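Local coordinates for malonyl CoA-acyl carrier protein transacylase (Bartonella henselae, PDB 3QAT), which probably transfers the malonyl group from malonyl-CoA to acyl carrier protein, supplying the extender unit for fatty acid biosynthesis, at residues A[163-177]-A[202-214]. Numbering follows the deposited sequence.
Sequences QIANDNGGGQIVISG and VSAPFHSALMQPA
Q163 reaches out with an extended side chain and takes the backbone N-H of A209 on a lone pair of its amide oxygen, OE1 to N 2.8 Å, with an N-H...O angle of 157°. That amide oxygen also lies against CA and CB of S208, just before the 3-10 segment 209-211. One residue on, a water bridges I164 O and H207 O. A165 puts its methyl against H207, CB to CB 3.7 Å, while its carbonyl O lies near CB and CG of the histidine. A165 and N166 both face V174 in a classic beta bulge, and N166 ND2 bonds back to A165 O from above the carbonyl plane. The N166 amide then passes the H207 ring at 4.1 Å, ND2 to CD2, with the two planes 56° apart.

H207 NE2 bonds to S98 OG and ND1 to Q256 O. S98 sits in a GxSxG sequence that fits a nucleophile elbow, so the pair is consistent with the Ser-His dyad of malonyl-CoA:ACP transacylases. The hairpin, part of the smaller domain, ferredoxin-like in this family, lies beside this probable active site.

On the returning strand S176, paired with Q163, has two conformers; in one of them OG stands anti to its backbone N (chi1 -178°) and donates to F206 O at 2.7 Å, from above the carbonyl plane. P205 CB packs on the hydroxyl of that conformer, 3.5 Å from S176 OG. Where the chain turns its corner, G177 C meets L210 CD1 at 3.6 Å, and G177 O touches P205 CB.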
loop_
_atom_site.group_PDB
_atom_site.type_symbol
_atom_site.label_atom_id
_atom_site.label_comp_id
_atom_site.label_asym_id
_atom_site.label_seq_id
_atom_site.Cartn_x
_atom_site.Cartn_y
_atom_site.Cartn_z
ATOM N N GLN A 163 15.978 -4.820 -9.155
ATOM C CA GLN A 163 16.057 -4.283 -7.810
ATOM C C GLN A 163 15.015 -4.948 -6.924
ATOM O O GLN A 163 14.038 -5.509 -7.427
ATOM C CB GLN A 163 15.778 -2.773 -7.840
ATOM C CG GLN A 163 16.914 -1.980 -8.428
ATOM C CD GLN A 163 16.543 -0.529 -8.603
ATOM O OE1 GLN A 163 15.709 -0.193 -9.419
ATOM N NE2 GLN A 163 17.181 0.342 -7.831
ATOM N N ILE A 164 15.228 -4.911 -5.613
ATOM C CA ILE A 164 14.173 -5.350 -4.675
ATOM C C ILE A 164 13.094 -4.268 -4.568
ATOM O O ILE A 164 13.379 -3.138 -4.137
ATOM C CB ILE A 164 14.752 -5.695 -3.294
ATOM C CG1 ILE A 164 15.669 -6.925 -3.416
ATOM C CG2 ILE A 164 13.617 -5.935 -2.272
ATOM C CD1 ILE A 164 16.310 -7.356 -2.095
ATOM N N ALA A 165 11.873 -4.618 -4.971
ATOM C CA ALA A 165 10.729 -3.701 -4.910
ATOM C C ALA A 165 9.994 -3.779 -3.572
ATOM O O ALA A 165 9.554 -2.764 -3.044
ATOM C CB ALA A 165 9.770 -4.030 -6.043
ATOM N N ASN A 166 9.813 -4.987 -3.044
ATOM C CA ASN A 166 9.159 -5.125 -1.731
ATOM C C ASN A 166 9.960 -6.130 -0.910
ATOM O O ASN A 166 10.351 -7.194 -1.431
ATOM C CB ASN A 166 7.795 -5.815 -1.783
ATOM C CG ASN A 166 6.666 -5.085 -2.521
ATOM O OD1 ASN A 166 5.587 -5.688 -2.588
ATOM N ND2 ASN A 166 6.831 -3.830 -3.007
ATOM N N ASP A 167 10.117 -5.873 0.378
ATOM C CA ASP A 167 10.571 -6.881 1.310
ATOM C C ASP A 167 9.352 -7.092 2.223
ATOM O O ASP A 167 9.101 -6.277 3.118
ATOM C CB ASP A 167 11.787 -6.343 2.099
ATOM C CG ASP A 167 12.245 -7.289 3.211
ATOM O OD1 ASP A 167 11.978 -8.496 3.130
ATOM O OD2 ASP A 167 12.880 -6.826 4.192
ATOM N N ASN A 168 8.574 -8.147 1.966
ATOM C CA ASN A 168 7.247 -8.301 2.592
ATOM C C ASN A 168 7.149 -9.107 3.871
ATOM O O ASN A 168 6.120 -9.062 4.558
ATOM C CB ASN A 168 6.220 -8.799 1.566
ATOM C CG ASN A 168 5.862 -7.717 0.569
ATOM O OD1 ASN A 168 5.909 -6.521 0.905
ATOM N ND2 ASN A 168 5.502 -8.120 -0.660
ATOM N N GLY A 169 8.227 -9.781 4.223
ATOM C CA GLY A 169 8.217 -10.659 5.397
ATOM C C GLY A 169 7.814 -12.066 4.985
ATOM O O GLY A 169 7.374 -12.302 3.853
ATOM N N GLY A 170 7.971 -13.015 5.899
ATOM C CA GLY A 170 7.604 -14.389 5.612
ATOM C C GLY A 170 8.401 -14.997 4.472
ATOM O O GLY A 170 7.935 -15.940 3.824
ATOM N N GLY A 171 9.585 -14.461 4.229
ATOM C CA GLY A 171 10.435 -14.897 3.121
ATOM C C GLY A 171 9.950 -14.449 1.741
ATOM O O GLY A 171 10.442 -14.952 0.721
ATOM N N GLN A 172 9.018 -13.497 1.702
ATOM C CA GLN A 172 8.459 -12.982 0.428
ATOM C C GLN A 172 9.178 -11.731 -0.017
ATOM O O GLN A 172 9.198 -10.727 0.710
ATOM C CB GLN A 172 6.978 -12.632 0.568
ATOM C CG GLN A 172 6.097 -13.845 0.794
ATOM C CD GLN A 172 4.650 -13.464 0.981
ATOM O OE1 GLN A 172 4.116 -12.566 0.302
ATOM N NE2 GLN A 172 4.005 -14.127 1.915
ATOM N N ILE A 173 9.752 -11.779 -1.215
ATOM C CA ILE A 173 10.460 -10.628 -1.778
ATOM C C ILE A 173 9.985 -10.437 -3.225
ATOM O O ILE A 173 9.915 -11.403 -3.994
ATOM C CB ILE A 173 11.997 -10.811 -1.698
ATOM C CG1 ILE A 173 12.481 -10.750 -0.230
ATOM C CG2 ILE A 173 12.728 -9.747 -2.572
ATOM C CD1 ILE A 173 13.942 -11.046 -0.035
ATOM N N VAL A 174 9.621 -9.202 -3.576
ATOM C CA VAL A 174 9.230 -8.872 -4.943
ATOM C C VAL A 174 10.351 -8.084 -5.595
ATOM O O VAL A 174 10.864 -7.133 -5.000
ATOM C CB VAL A 174 7.935 -8.039 -4.958
ATOM C CG1 VAL A 174 7.467 -7.835 -6.380
ATOM C CG2 VAL A 174 6.854 -8.759 -4.141
ATOM N N ILE A 175 10.767 -8.508 -6.783
ATOM C CA ILE A 175 11.784 -7.779 -7.545
ATOM C C ILE A 175 11.147 -7.063 -8.745
ATOM O O ILE A 175 10.016 -7.357 -9.140
ATOM C CB ILE A 175 12.940 -8.701 -8.023
ATOM C CG1 ILE A 175 12.397 -9.867 -8.845
ATOM C CG2 ILE A 175 13.748 -9.172 -6.804
ATOM C CD1 ILE A 175 13.501 -10.734 -9.491
ATOM N N SER A 176 11.900 -6.139 -9.326
ATOM C CA SER A 176 11.369 -5.238 -10.351
ATOM C C SER A 176 12.504 -4.661 -11.173
ATOM O O SER A 176 13.616 -4.498 -10.667
ATOM C CB SER A 176 10.612 -4.098 -9.657
ATOM O OG SER A 176 10.032 -3.212 -10.600
ATOM N N GLY A 177 12.205 -4.303 -12.411
ATOM C CA GLY A 177 13.210 -3.648 -13.266
ATOM C C GLY A 177 13.000 -3.982 -14.721
ATOM O O GLY A 177 11.859 -4.155 -15.186
ATOM N N VAL A 202 4.255 -8.509 -17.813
ATOM C CA VAL A 202 3.640 -7.261 -18.300
ATOM C C VAL A 202 3.456 -6.217 -17.196
ATOM O O VAL A 202 2.910 -5.137 -17.444
ATOM C CB VAL A 202 2.242 -7.512 -19.017
ATOM C CG1 VAL A 202 2.266 -8.768 -19.830
ATOM C CG2 VAL A 202 1.100 -7.574 -18.004
ATOM N N SER A 203 3.895 -6.532 -15.976
ATOM C CA SER A 203 3.783 -5.550 -14.882
ATOM C C SER A 203 4.611 -4.313 -15.187
ATOM O O SER A 203 5.724 -4.419 -15.723
ATOM C CB SER A 203 4.268 -6.139 -13.543
ATOM O OG SER A 203 4.094 -5.167 -12.500
ATOM N N ALA A 204 4.095 -3.131 -14.834
ATOM C CA ALA A 204 4.940 -1.962 -14.703
ATOM C C ALA A 204 6.031 -2.267 -13.676
ATOM O O ALA A 204 5.767 -3.021 -12.712
ATOM C CB ALA A 204 4.107 -0.743 -14.238
ATOM N N PRO A 205 7.236 -1.714 -13.866
ATOM C CA PRO A 205 8.310 -2.041 -12.942
ATOM C C PRO A 205 8.236 -1.150 -11.696
ATOM O O PRO A 205 9.112 -0.312 -11.482
ATOM C CB PRO A 205 9.577 -1.747 -13.758
ATOM C CG PRO A 205 9.162 -0.627 -14.653
ATOM C CD PRO A 205 7.740 -0.944 -15.029
ATOM N N PHE A 206 7.207 -1.366 -10.874
ATOM C CA PHE A 206 7.009 -0.542 -9.662
ATOM C C PHE A 206 8.226 -0.658 -8.742
ATOM O O PHE A 206 8.892 -1.717 -8.656
ATOM C CB PHE A 206 5.756 -1.015 -8.872
ATOM C CG PHE A 206 4.444 -0.888 -9.619
ATOM C CD1 PHE A 206 3.817 0.348 -9.732
ATOM C CD2 PHE A 206 3.816 -2.006 -10.142
ATOM C CE1 PHE A 206 2.595 0.474 -10.396
ATOM C CE2 PHE A 206 2.580 -1.895 -10.810
ATOM C CZ PHE A 206 1.979 -0.657 -10.937
ATOM N N HIS A 207 8.518 0.433 -8.038
ATOM C CA HIS A 207 9.591 0.422 -7.014
ATOM C C HIS A 207 10.932 0.021 -7.577
ATOM O O HIS A 207 11.685 -0.736 -6.954
ATOM C CB HIS A 207 9.175 -0.436 -5.797
ATOM C CG HIS A 207 7.923 0.082 -5.189
ATOM N ND1 HIS A 207 7.872 1.319 -4.582
ATOM C CD2 HIS A 207 6.652 -0.388 -5.216
ATOM C CE1 HIS A 207 6.622 1.579 -4.236
ATOM N NE2 HIS A 207 5.861 0.566 -4.620
ATOM N N SER A 208 11.197 0.540 -8.772
ATOM C CA SER A 208 12.510 0.446 -9.381
ATOM C C SER A 208 12.883 1.818 -9.908
ATOM O O SER A 208 12.034 2.714 -9.977
ATOM C CB SER A 208 12.535 -0.560 -10.528
ATOM O OG SER A 208 11.909 -0.044 -11.691
ATOM N N ALA A 209 14.151 1.972 -10.297
ATOM C CA ALA A 209 14.612 3.270 -10.816
ATOM C C ALA A 209 13.880 3.664 -12.102
ATOM O O ALA A 209 13.839 4.854 -12.462
ATOM C CB ALA A 209 16.123 3.247 -11.031
ATOM N N LEU A 210 13.299 2.686 -12.795
ATOM C CA LEU A 210 12.524 2.938 -14.008
ATOM C C LEU A 210 11.278 3.803 -13.773
ATOM O O LEU A 210 10.719 4.369 -14.723
ATOM C CB LEU A 210 12.129 1.631 -14.695
ATOM C CG LEU A 210 13.248 0.746 -15.251
ATOM C CD1 LEU A 210 12.647 -0.544 -15.757
ATOM C CD2 LEU A 210 13.974 1.433 -16.390
ATOM N N MET A 211 10.854 3.885 -12.507
ATOM C CA MET A 211 9.697 4.694 -12.119
ATOM C C MET A 211 10.021 6.165 -11.971
ATOM O O MET A 211 9.147 6.936 -11.584
ATOM C CB MET A 211 9.123 4.212 -10.777
ATOM C CG MET A 211 8.003 3.186 -10.831
ATOM S SD MET A 211 6.704 3.322 -12.091
ATOM C CE MET A 211 7.561 2.089 -13.015
ATOM N N GLN A 212 11.253 6.575 -12.281
ATOM C CA GLN A 212 11.628 7.988 -12.094
ATOM C C GLN A 212 10.644 9.031 -12.665
ATOM O O GLN A 212 10.386 10.016 -11.982
ATOM C CB GLN A 212 13.063 8.275 -12.553
ATOM C CG GLN A 212 13.567 9.638 -12.110
ATOM C CD GLN A 212 13.760 9.721 -10.605
ATOM O OE1 GLN A 212 14.272 8.783 -9.973
ATOM N NE2 GLN A 212 13.357 10.849 -10.019
ATOM N N PRO A 213 10.097 8.834 -13.895
ATOM C CA PRO A 213 9.116 9.830 -14.385
ATOM C C PRO A 213 7.873 9.953 -13.474
ATOM O O PRO A 213 7.297 11.044 -13.325
ATOM C CB PRO A 213 8.719 9.284 -15.767
ATOM C CG PRO A 213 9.922 8.470 -16.211
ATOM C CD PRO A 213 10.387 7.812 -14.926
ATOM N N ALA A 214 7.472 8.853 -12.850
ATOM C CA ALA A 214 6.341 8.893 -11.938
ATOM C C ALA A 214 6.707 9.589 -10.618
ATOM O O ALA A 214 5.862 10.267 -10.011
ATOM C CB ALA A 214 5.796 7.485 -11.677
HETATM O O HOH W 1 13.898 -0.540 -5.373
#